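Local structure of beta-glucoside kinase (Listeria monocytogenes, 4HTL) at residues A[56-60]-A[97-101]; A[67-71]-A[102-106]; A[112-117]-A[283-288]. The protein catalyses the ATP-dependent phosphorylation of cellobiose to cellobiose-6'-phosphate and may also regulate transcription of the cellobiose-PTS operon. All blocks are in the same frame, centred on the assembly; numbering follows the deposited sequence. Where two conformers were deposited one is given.

How the contacts relate
From the N terminus, the chain first passes 56-60 and then, after strand 59-64, 67-71; their partners 97-101 and 102-106 come later in the same order, so contacts 1 and 2 cross rather than nest. Contact 1 closes a loop of 36 residues and sets strand 101-105 parallel to strand 59-64, while contact 2 closes 30 residues and lays strand 67-68 and the turn after it over strand 101-105. They meet where A102 N lies 2.9 Å from I60 O, probably a hydrogen bond. Helix 106-117 follows directly, and contact 3, in series after both and spanning 165 residues, pairs it with the far C-terminal helix 280-293, whose H288 packs on P70, A102 and E104 of contact 2.

Contact 1: residues A[56-60]-A[97-101]; sequences DVTGI and TGLPV
L99 turns both methyls of its side chain toward residues 57-59. Its CD1 lies 3.9 Å from V57 CG2, with the two side chains crossing at about a right angle, and its CD2 rests near T58 O. The neighbouring P100 brings CD and CG to the same carbonyl, CD 3.3 Å from T58 O. I60 and T97 instead reach for each other tip to tip: I60 CD1 is 3.7 Å from T97 OG1 and about as close to T97 CG2. The T97 torsion (chi1 66°) places the hydroxyl oxygen where it accepts L99 N at 3.2 Å in an ST turn; its hydrogen bond with L93 O holds it further. The turn, with G98 at positive phi, follows the end of helix 89-97 and leads to strand 101-105, the return of a beta-alpha-beta connection in the actin-like sheet of ROK kinases. Here the two strands come into parallel register, I60 beside V101. I60 N donates to P100 O at 2.9 Å, nearly along the C=O axis, and V101 CA makes a CH...O contact of 3.2 Å with I60 O. L93 of helix 89-97 touches both I60 and V101, and L51 of helix 40-52 also packs on I60.

Contact 2: residues A[67-71]-A[102-106]; sequences YVNPK and AIEND
Strand 67-68, an outer strand of a small antiparallel sheet (67-68, 74-77, 87-88) inserted between strand 59-64 and helix 89-97, brings V68 and then P70 down on strand 101-105 of the actin-like sheet. V68 and I103 each have two conformers; in one, V68 CG1 packs 3.5 Å from I103 CG2, the two branched side chains crossing obliquely. P70 approaches the strand beside them, its CA making a CH...O contact of 3.5 Å with I103 O and its CB lying 3.9 Å from E104 OE1. No direct hydrogen bond joins the segments; a water instead bridges V68 O and E104 OE2, 2.7 Å from each. The carboxylate gets there by a bend at chi2 (56°), which folds it back toward 67-71. OE2 also accepts N105 N at 2.8 Å, met on its anti side, and N108 ND2, while OE1 forms a salt bridge with R147. So many donors probably favour the ionised state of this buried acid and hold its rotation. N69 OD1 accepts K71 N in an Asx turn. N105 N-caps helix 106-117: in one of its conformers OD1 accepts N108 N and ND2 donates to G66 O. This direct strand-to-helix passage belongs to the N-terminal half of the sugar kinase/actin fold.

Contact 3: residues A[112-117]-A[283-288]; sequences LAEKWL and LGAVYH
W116 and Y287 make the main aromatic contact where the helical segments 112-117 and 283-288 cross at 74°, with a closest axis approach of 8.1 Å. Their side chains slide past each other in opposite directions. Y287 CD1 lies over one face of the indole, 3.3 Å from W116 CG, and the five-membered ring of W116 and the Y287 ring are inclined by 44°, so the pair is oblique. L117 CG, of the same helix as W116, lies over the opposite face toward its rim.

Aliphatic side chains pack beside the rings. L112 meets Y287 at about a right angle, its CB 4.0 Å from Y287 CD2, while its CD1 turns to H288 CB. V286 CG1 touches W116 CH2 at 3.9 Å. At the other end, L117 CD1 lies 3.9 Å from L283 CD2, the two leucines also crossing at about a right angle. Between these groups A113 CA comes within 4.3 Å of G284 CA; glycine lets the backbones approach this far. Helix 280-293 also lies on the sheet, A285 and V286 touching A61 of strand 59-64, so the contact joins two helices of the actin-like N-terminal domain.

Polar atoms enter mainly as helix carbonyls. L283 O lies at the indole edge, near its plane, 3.3 Å from W116 CZ3, and L112 O stands over a face of the Y287 ring. Both already accept within their own helices, from Y287 N and W116 N, so apolar contacts and close backbone approach, with no hydrogen bond across, hold the segments together.

Contact 1: residues A[56-60]-A[97-101]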
ATOM      1  N   ASP A  56      39.054  -4.632  14.858  1.00 45.77           N
ATOM      2  CA  ASP A  56      38.338  -5.186  16.013  1.00 50.29           C
ATOM      3  C   ASP A  56      36.837  -5.393  15.752  1.00 42.83           C
ATOM      4  O   ASP A  56      36.121  -5.872  16.628  1.00 45.28           O
ATOM      5  CB  ASP A  56      38.577  -4.346  17.287  1.00 53.85           C
ATOM      6  CG  ASP A  56      38.371  -2.854  17.066  1.00 53.79           C
ATOM      7  OD1 ASP A  56      38.126  -2.444  15.910  1.00 54.27           O
ATOM      8  OD2 ASP A  56      38.468  -2.097  18.053  1.00 74.39           O
ATOM      9  N   VAL A  57      36.354  -5.047  14.563  1.00 42.11           N
ATOM     10  CA  VAL A  57      34.952  -5.340  14.218  1.00 41.87           C
ATOM     11  C   VAL A  57      34.697  -6.853  14.115  1.00 41.66           C
ATOM     12  O   VAL A  57      35.564  -7.626  13.694  1.00 48.01           O
ATOM     13  CB  VAL A  57      34.421  -4.537  12.995  1.00 43.57           C
ATOM     14  CG1 VAL A  57      34.651  -3.045  13.178  1.00 42.04           C
ATOM     15  CG2 VAL A  57      35.031  -4.983  11.688  1.00 44.55           C
ATOM     16  N   THR A  58      33.501  -7.259  14.558  1.00 39.88           N
ATOM     17  CA  THR A  58      33.120  -8.659  14.670  1.00 44.05           C
ATOM     18  C   THR A  58      31.933  -8.990  13.750  1.00 45.60           C
ATOM     19  O   THR A  58      31.457 -10.130  13.711  1.00 42.64           O
ATOM     20  CB  THR A  58      32.735  -8.968  16.125  1.00 48.58           C
ATOM     21  OG1 THR A  58      31.661  -8.098  16.512  1.00 52.61           O
ATOM     22  CG2 THR A  58      33.948  -8.776  17.097  1.00 59.28           C
ATOM     23  N   GLY A  59      31.461  -7.985  13.007  1.00 38.98           N
ATOM     24  CA  GLY A  59      30.299  -8.132  12.148  1.00 32.89           C
ATOM     25  C   GLY A  59      30.181  -6.940  11.211  1.00 31.23           C
ATOM     26  O   GLY A  59      30.769  -5.878  11.459  1.00 32.43           O
ATOM     27  N   ILE A  60      29.438  -7.129  10.124  1.00 31.91           N
ATOM     28  CA  ILE A  60      29.261  -6.090   9.111  1.00 30.06           C
ATOM     29  C   ILE A  60      27.779  -5.970   8.765  1.00 31.47           C
ATOM     30  O   ILE A  60      27.118  -6.988   8.531  1.00 28.78           O
ATOM     31  CB  ILE A  60      30.075  -6.377   7.824  1.00 32.45           C
ATOM     32  CG1 ILE A  60      31.594  -6.540   8.117  1.00 34.91           C
ATOM     33  CG2 ILE A  60      29.826  -5.275   6.790  1.00 30.30           C
ATOM     34  CD1 ILE A  60      32.405  -7.079   6.949  1.00 36.51           C
ATOM     35  N   THR A  97      36.241 -11.097   4.294  1.00 47.27           N
ATOM     36  CA  THR A  97      36.488 -10.839   5.713  1.00 45.87           C
ATOM     37  C   THR A  97      36.342 -12.020   6.693  1.00 49.26           C
ATOM     38  O   THR A  97      36.923 -11.994   7.770  1.00 54.48           O
ATOM     39  CB  THR A  97      35.518  -9.738   6.207  1.00 43.04           C
ATOM     40  OG1 THR A  97      34.160 -10.222   6.172  1.00 46.42           O
ATOM     41  CG2 THR A  97      35.637  -8.494   5.330  1.00 49.67           C
ATOM     42  N   GLY A  98      35.516 -13.012   6.377  1.00 45.40           N
ATOM     43  CA  GLY A  98      35.254 -14.112   7.312  1.00 48.93           C
ATOM     44  C   GLY A  98      34.347 -13.748   8.477  1.00 54.50           C
ATOM     45  O   GLY A  98      34.137 -14.566   9.392  1.00 53.21           O
ATOM     46  N   LEU A  99      33.798 -12.524   8.430  1.00 50.55           N
ATOM     47  CA  LEU A  99      32.878 -12.017   9.442  1.00 43.96           C
ATOM     48  C   LEU A  99      31.454 -12.216   9.006  1.00 44.24           C
ATOM     49  O   LEU A  99      31.177 -12.204   7.798  1.00 43.89           O
ATOM     50  CB  LEU A  99      33.086 -10.519   9.664  1.00 43.54           C
ATOM     51  CG  LEU A  99      34.422 -10.135  10.290  1.00 47.44           C
ATOM     52  CD1 LEU A  99      34.541  -8.618  10.315  1.00 48.49           C
ATOM     53  CD2 LEU A  99      34.571 -10.728  11.695  1.00 48.02           C
ATOM     54  N   PRO A 100      30.526 -12.362   9.978  1.00 40.93           N
ATOM     55  CA  PRO A 100      29.101 -12.379   9.613  1.00 41.29           C
ATOM     56  C   PRO A 100      28.679 -11.037   9.012  1.00 37.40           C
ATOM     57  O   PRO A 100      29.167  -9.978   9.444  1.00 36.51           O
ATOM     58  CB  PRO A 100      28.391 -12.629  10.940  1.00 45.31           C
ATOM     59  CG  PRO A 100      29.357 -12.181  11.988  1.00 47.79           C
ATOM     60  CD  PRO A 100      30.727 -12.451  11.435  1.00 41.74           C
ATOM     61  N   VAL A 101      27.803 -11.105   8.006  1.00 40.44           N
ATOM     62  CA  VAL A 101      27.359  -9.941   7.237  1.00 35.57           C
ATOM     63  C   VAL A 101      25.829  -9.953   7.121  1.00 34.94           C
ATOM     64  O   VAL A 101      25.203 -11.017   7.002  1.00 34.51           O
ATOM     65  CB  VAL A 101      27.997  -9.927   5.820  1.00 36.67           C
ATOM     66  CG1 VAL A 101      27.531  -8.703   5.020  1.00 35.38           C
ATOM     67  CG2 VAL A 101      29.527  -9.968   5.930  1.00 37.07           C
TER

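Contact 2: residues A[67-71]-A[102-106]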
ATOM      1  N   TYR A  67      17.044  -3.334  -4.482  1.00 24.32           N
ATOM      2  CA  TYR A  67      16.249  -4.447  -4.029  1.00 23.59           C
ATOM      3  C   TYR A  67      17.207  -5.511  -3.556  1.00 23.63           C
ATOM      4  O   TYR A  67      18.100  -5.953  -4.319  1.00 29.41           O
ATOM      5  CB  TYR A  67      15.349  -4.946  -5.180  1.00 21.56           C
ATOM      6  CG  TYR A  67      14.492  -3.870  -5.827  1.00 20.19           C
ATOM      7  CD1 TYR A  67      13.882  -2.874  -5.069  1.00 24.26           C
ATOM      8  CD2 TYR A  67      14.212  -3.909  -7.191  1.00 24.31           C
ATOM      9  CE1 TYR A  67      13.089  -1.910  -5.674  1.00 23.27           C
ATOM     10  CE2 TYR A  67      13.445  -2.947  -7.800  1.00 22.37           C
ATOM     11  CZ  TYR A  67      12.856  -1.968  -7.034  1.00 24.20           C
ATOM     12  OH  TYR A  67      12.076  -0.997  -7.624  1.00 28.73           O
ATOM     13  N   VAL A  68      17.078  -5.867  -2.286  1.00 22.21           N
ATOM     14  CA  VAL A  68      17.990  -6.776  -1.612  0.60 24.05           C
ATOM     15  C   VAL A  68      17.214  -7.890  -0.944  1.00 23.89           C
ATOM     16  O   VAL A  68      16.285  -7.603  -0.177  1.00 25.17           O
ATOM     17  CB  VAL A  68      18.754  -6.029  -0.469  0.60 27.82           C
ATOM     18  CG1 VAL A  68      19.599  -7.005   0.336  0.60 30.44           C
ATOM     19  CG2 VAL A  68      19.605  -4.904  -1.023  0.60 32.35           C
ATOM     20  N   ASN A  69      17.586  -9.138  -1.219  1.00 22.52           N
ATOM     21  CA  ASN A  69      17.087 -10.270  -0.471  1.00 23.22           C
ATOM     22  C   ASN A  69      17.841 -10.255   0.853  1.00 29.66           C
ATOM     23  O   ASN A  69      19.048 -10.458   0.891  1.00 28.43           O
ATOM     24  CB  ASN A  69      17.308 -11.561  -1.247  1.00 25.45           C
ATOM     25  CG  ASN A  69      16.826 -12.788  -0.506  1.00 25.80           C
ATOM     26  OD1 ASN A  69      16.858 -12.837   0.727  1.00 28.02           O
ATOM     27  ND2 ASN A  69      16.379 -13.801  -1.260  1.00 32.47           N
ATOM     28  N   PRO A  70      17.133  -9.970   1.939  1.00 29.48           N
ATOM     29  CA  PRO A  70      17.816  -9.737   3.198  1.00 31.99           C
ATOM     30  C   PRO A  70      18.356 -11.009   3.831  1.00 38.84           C
ATOM     31  O   PRO A  70      19.164 -10.907   4.730  1.00 51.54           O
ATOM     32  CB  PRO A  70      16.733  -9.122   4.055  1.00 40.22           C
ATOM     33  CG  PRO A  70      15.468  -9.715   3.539  1.00 34.32           C
ATOM     34  CD  PRO A  70      15.673  -9.894   2.070  1.00 30.43           C
ATOM     35  N   LYS A  71      17.899 -12.195   3.409  1.00 34.04           N
ATOM     36  CA  LYS A  71      18.417 -13.445   3.963  1.00 33.29           C
ATOM     37  C   LYS A  71      19.664 -13.931   3.187  1.00 38.58           C
ATOM     38  O   LYS A  71      20.638 -14.365   3.798  1.00 52.02           O
ATOM     39  CB  LYS A  71      17.332 -14.547   3.990  1.00 39.00           C
ATOM     40  CG  LYS A  71      16.252 -14.311   5.052  1.00 49.89           C
ATOM     41  CD  LYS A  71      15.347 -15.521   5.292  1.00 58.48           C
ATOM     42  CE  LYS A  71      14.305 -15.249   6.378  1.00 67.94           C
ATOM     43  NZ  LYS A  71      13.097 -16.134   6.311  1.00 80.70           N
ATOM     44  N   ALA A 102      25.235  -8.771   7.202  1.00 28.71           N
ATOM     45  CA  ALA A 102      23.832  -8.592   6.897  1.00 25.55           C
ATOM     46  C   ALA A 102      23.667  -7.385   5.972  1.00 25.47           C
ATOM     47  O   ALA A 102      24.456  -6.424   5.983  1.00 25.91           O
ATOM     48  CB  ALA A 102      22.996  -8.445   8.157  1.00 26.06           C
ATOM     49  N   ILE A 103      22.632  -7.467   5.156  1.00 25.14           N
ATOM     50  CA  ILE A 103      22.315  -6.409   4.221  0.70 24.15           C
ATOM     51  C   ILE A 103      20.791  -6.213   4.122  1.00 24.22           C
ATOM     52  O   ILE A 103      20.012  -7.188   4.161  1.00 23.69           O
ATOM     53  CB  ILE A 103      22.921  -6.714   2.863  0.70 24.66           C
ATOM     54  CG1 ILE A 103      22.678  -5.558   1.901  0.70 22.93           C
ATOM     55  CG2 ILE A 103      22.353  -8.007   2.318  0.70 29.40           C
ATOM     56  CD1 ILE A 103      23.629  -5.575   0.743  0.70 26.81           C
ATOM     57  N   GLU A 104      20.374  -4.942   4.005  1.00 22.59           N
ATOM     58  CA  GLU A 104      18.962  -4.576   3.888  1.00 21.11           C
ATOM     59  C   GLU A 104      18.925  -3.307   3.026  1.00 19.99           C
ATOM     60  O   GLU A 104      19.925  -2.605   2.892  1.00 20.50           O
ATOM     61  CB  GLU A 104      18.338  -4.355   5.279  1.00 19.88           C
ATOM     62  CG  GLU A 104      16.859  -3.892   5.339  1.00 18.33           C
ATOM     63  CD  GLU A 104      15.879  -4.771   4.621  1.00 20.47           C
ATOM     64  OE1 GLU A 104      15.315  -5.659   5.257  1.00 21.60           O
ATOM     65  OE2 GLU A 104      15.654  -4.550   3.404  1.00 19.03           O
ATOM     66  N   ASN A 105      17.790  -3.027   2.411  1.00 19.91           N
ATOM     67  CA  ASN A 105      17.574  -1.836   1.602  0.60 17.73           C
ATOM     68  C   ASN A 105      17.635  -0.548   2.426  1.00 18.22           C
ATOM     69  O   ASN A 105      17.268  -0.559   3.607  1.00 20.00           O
ATOM     70  CB  ASN A 105      16.223  -2.010   0.898  0.60 20.81           C
ATOM     71  CG  ASN A 105      15.611  -0.710   0.441  0.60 25.80           C
ATOM     72  OD1 ASN A 105      14.872  -0.069   1.193  0.60 20.62           O
ATOM     73  ND2 ASN A 105      15.855  -0.350  -0.830  0.60 28.06           N
ATOM     74  N   ASP A 106      18.049   0.555   1.801  1.00 21.69           N
ATOM     75  CA  ASP A 106      18.293   1.811   2.509  1.00 19.24           C
ATOM     76  C   ASP A 106      17.061   2.429   3.179  1.00 18.18           C
ATOM     77  O   ASP A 106      17.140   2.895   4.319  1.00 17.58           O
ATOM     78  CB  ASP A 106      19.048   2.817   1.643  1.00 22.72           C
ATOM     79  CG  ASP A 106      18.320   3.220   0.396  1.00 28.76           C
ATOM     80  OD1 ASP A 106      17.383   2.547  -0.034  1.00 26.57           O
ATOM     81  OD2 ASP A 106      18.707   4.251  -0.164  1.00 36.07           O
TER
HETATM   82  O   HOH W   1      14.712  -6.051   1.336  1.00 19.71           O

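Contact 3: residues A[112-117]-A[283-288]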
ATOM      1  N   LEU A 112      13.723   0.964  10.068  1.00 16.38           N
ATOM      2  CA  LEU A 112      14.143   0.156  11.202  1.00 17.18           C
ATOM      3  C   LEU A 112      14.787   0.999  12.299  1.00 17.43           C
ATOM      4  O   LEU A 112      14.585   0.707  13.475  1.00 19.90           O
ATOM      5  CB  LEU A 112      15.043  -0.989  10.750  1.00 16.63           C
ATOM      6  CG  LEU A 112      14.386  -2.121   9.921  1.00 17.48           C
ATOM      7  CD1 LEU A 112      15.461  -3.091   9.407  1.00 18.34           C
ATOM      8  CD2 LEU A 112      13.222  -2.837  10.604  1.00 18.62           C
ATOM      9  N   ALA A 113      15.517   2.049  11.922  1.00 19.50           N
ATOM     10  CA  ALA A 113      16.061   2.987  12.904  1.00 16.89           C
ATOM     11  C   ALA A 113      14.909   3.655  13.685  1.00 18.59           C
ATOM     12  O   ALA A 113      14.966   3.804  14.938  1.00 16.65           O
ATOM     13  CB  ALA A 113      17.001   4.001  12.275  1.00 19.84           C
ATOM     14  N   GLU A 114      13.878   4.052  12.953  1.00 15.49           N
ATOM     15  CA  GLU A 114      12.690   4.641  13.576  1.00 16.19           C
ATOM     16  C   GLU A 114      12.003   3.685  14.583  1.00 16.03           C
ATOM     17  O   GLU A 114      11.588   4.106  15.687  1.00 17.30           O
ATOM     18  CB  GLU A 114      11.697   5.141  12.490  1.00 16.26           C
ATOM     19  CG  GLU A 114      10.838   6.323  12.949  1.00 15.06           C
ATOM     20  CD  GLU A 114      11.643   7.562  13.215  1.00 17.02           C
ATOM     21  OE1 GLU A 114      11.697   8.020  14.374  1.00 16.43           O
ATOM     22  OE2 GLU A 114      12.225   8.039  12.243  1.00 19.55           O
ATOM     23  N   LYS A 115      11.895   2.414  14.186  1.00 16.67           N
ATOM     24  CA  LYS A 115      11.317   1.341  15.015  1.00 17.52           C
ATOM     25  C   LYS A 115      12.196   1.081  16.267  1.00 17.26           C
ATOM     26  O   LYS A 115      11.695   0.879  17.381  1.00 18.57           O
ATOM     27  CB  LYS A 115      11.152   0.045  14.213  1.00 17.38           C
ATOM     28  CG  LYS A 115      10.724  -1.155  15.044  1.00 21.91           C
ATOM     29  CD  LYS A 115       9.333  -0.901  15.657  1.00 26.33           C
ATOM     30  CE  LYS A 115       8.672  -2.071  16.391  1.00 33.13           C
ATOM     31  NZ  LYS A 115       7.356  -1.630  17.004  1.00 26.75           N
ATOM     32  N   TRP A 116      13.507   1.054  16.070  1.00 16.28           N
ATOM     33  CA  TRP A 116      14.452   0.671  17.148  1.00 15.65           C
ATOM     34  C   TRP A 116      14.635   1.749  18.169  1.00 16.82           C
ATOM     35  O   TRP A 116      14.444   1.548  19.376  1.00 18.32           O
ATOM     36  CB  TRP A 116      15.791   0.326  16.493  1.00 17.69           C
ATOM     37  CG  TRP A 116      16.845  -0.208  17.425  1.00 20.20           C
ATOM     38  CD1 TRP A 116      16.680  -0.733  18.710  1.00 20.35           C
ATOM     39  CD2 TRP A 116      18.272  -0.266  17.172  1.00 20.80           C
ATOM     40  NE1 TRP A 116      17.899  -1.092  19.258  1.00 22.18           N
ATOM     41  CE2 TRP A 116      18.886  -0.843  18.382  1.00 19.83           C
ATOM     42  CE3 TRP A 116      19.081   0.114  16.121  1.00 20.79           C
ATOM     43  CZ2 TRP A 116      20.239  -1.028  18.479  1.00 22.43           C
ATOM     44  CZ3 TRP A 116      20.448  -0.079  16.232  1.00 24.69           C
ATOM     45  CH2 TRP A 116      21.018  -0.669  17.368  1.00 25.14           C
ATOM     46  N   LEU A 117      14.974   2.942  17.680  1.00 16.67           N
ATOM     47  CA  LEU A 117      15.457   4.040  18.505  1.00 16.92           C
ATOM     48  C   LEU A 117      14.657   5.325  18.384  1.00 17.51           C
ATOM     49  O   LEU A 117      14.899   6.279  19.131  1.00 17.29           O
ATOM     50  CB  LEU A 117      16.916   4.347  18.126  1.00 18.54           C
ATOM     51  CG  LEU A 117      17.882   3.178  18.341  1.00 22.18           C
ATOM     52  CD1 LEU A 117      19.274   3.551  17.773  1.00 27.73           C
ATOM     53  CD2 LEU A 117      17.974   2.705  19.813  1.00 23.49           C
ATOM     54  N   LEU A 283      22.152   2.899  11.626  1.00 19.25           N
ATOM     55  CA  LEU A 283      21.498   2.304  12.788  1.00 19.76           C
ATOM     56  C   LEU A 283      20.510   1.208  12.367  1.00 18.84           C
ATOM     57  O   LEU A 283      20.476   0.112  12.971  1.00 19.15           O
ATOM     58  CB  LEU A 283      20.812   3.394  13.603  1.00 20.74           C
ATOM     59  CG  LEU A 283      21.702   4.414  14.295  1.00 19.98           C
ATOM     60  CD1 LEU A 283      20.874   5.644  14.716  1.00 22.82           C
ATOM     61  CD2 LEU A 283      22.439   3.774  15.469  1.00 22.72           C
ATOM     62  N   GLY A 284      19.774   1.439  11.302  1.00 19.80           N
ATOM     63  CA  GLY A 284      18.846   0.399  10.839  1.00 18.59           C
ATOM     64  C   GLY A 284      19.530  -0.823  10.284  1.00 20.09           C
ATOM     65  O   GLY A 284      19.050  -1.963  10.456  1.00 19.95           O
ATOM     66  N   ALA A 285      20.670  -0.606   9.626  1.00 20.55           N
ATOM     67  CA  ALA A 285      21.467  -1.724   9.108  1.00 18.99           C
ATOM     68  C   ALA A 285      21.865  -2.593  10.298  1.00 22.15           C
ATOM     69  O   ALA A 285      21.779  -3.819  10.244  1.00 20.46           O
ATOM     70  CB  ALA A 285      22.696  -1.214   8.356  1.00 20.19           C
ATOM     71  N   VAL A 286      22.310  -1.946  11.372  1.00 21.90           N
ATOM     72  CA  VAL A 286      22.659  -2.645  12.594  1.00 21.93           C
ATOM     73  C   VAL A 286      21.498  -3.414  13.201  1.00 22.53           C
ATOM     74  O   VAL A 286      21.649  -4.586  13.571  1.00 25.11           O
ATOM     75  CB  VAL A 286      23.401  -1.732  13.600  1.00 22.15           C
ATOM     76  CG1 VAL A 286      23.571  -2.410  14.992  1.00 23.43           C
ATOM     77  CG2 VAL A 286      24.745  -1.338  12.979  1.00 23.59           C
ATOM     78  N   TYR A 287      20.350  -2.775  13.315  1.00 21.54           N
ATOM     79  CA  TYR A 287      19.171  -3.473  13.773  1.00 21.78           C
ATOM     80  C   TYR A 287      18.896  -4.738  12.980  1.00 22.29           C
ATOM     81  O   TYR A 287      18.670  -5.813  13.575  1.00 24.86           O
ATOM     82  CB  TYR A 287      17.972  -2.550  13.771  1.00 22.23           C
ATOM     83  CG  TYR A 287      16.722  -3.126  14.352  1.00 21.62           C
ATOM     84  CD1 TYR A 287      16.443  -3.005  15.711  1.00 21.74           C
ATOM     85  CD2 TYR A 287      15.772  -3.699  13.540  1.00 27.10           C
ATOM     86  CE1 TYR A 287      15.273  -3.484  16.246  1.00 27.91           C
ATOM     87  CE2 TYR A 287      14.586  -4.174  14.073  1.00 28.96           C
ATOM     88  CZ  TYR A 287      14.358  -4.064  15.434  1.00 26.06           C
ATOM     89  OH  TYR A 287      13.185  -4.513  15.995  1.00 33.16           O
ATOM     90  N   HIS A 288      18.913  -4.635  11.655  1.00 22.98           N
ATOM     91  CA  HIS A 288      18.733  -5.825  10.816  1.00 24.38           C
ATOM     92  C   HIS A 288      19.763  -6.887  11.108  1.00 25.59           C
ATOM     93  O   HIS A 288      19.419  -8.049  11.272  1.00 25.54           O
ATOM     94  CB  HIS A 288      18.742  -5.427   9.334  1.00 21.00           C
ATOM     95  CG  HIS A 288      18.708  -6.582   8.400  1.00 22.27           C
ATOM     96  ND1 HIS A 288      17.688  -7.453   8.367  1.00 24.50           N
ATOM     97  CD2 HIS A 288      19.645  -7.037   7.473  1.00 20.72           C
ATOM     98  CE1 HIS A 288      17.944  -8.407   7.446  1.00 27.34           C
ATOM     99  NE2 HIS A 288      19.147  -8.161   6.911  1.00 24.82           N
TER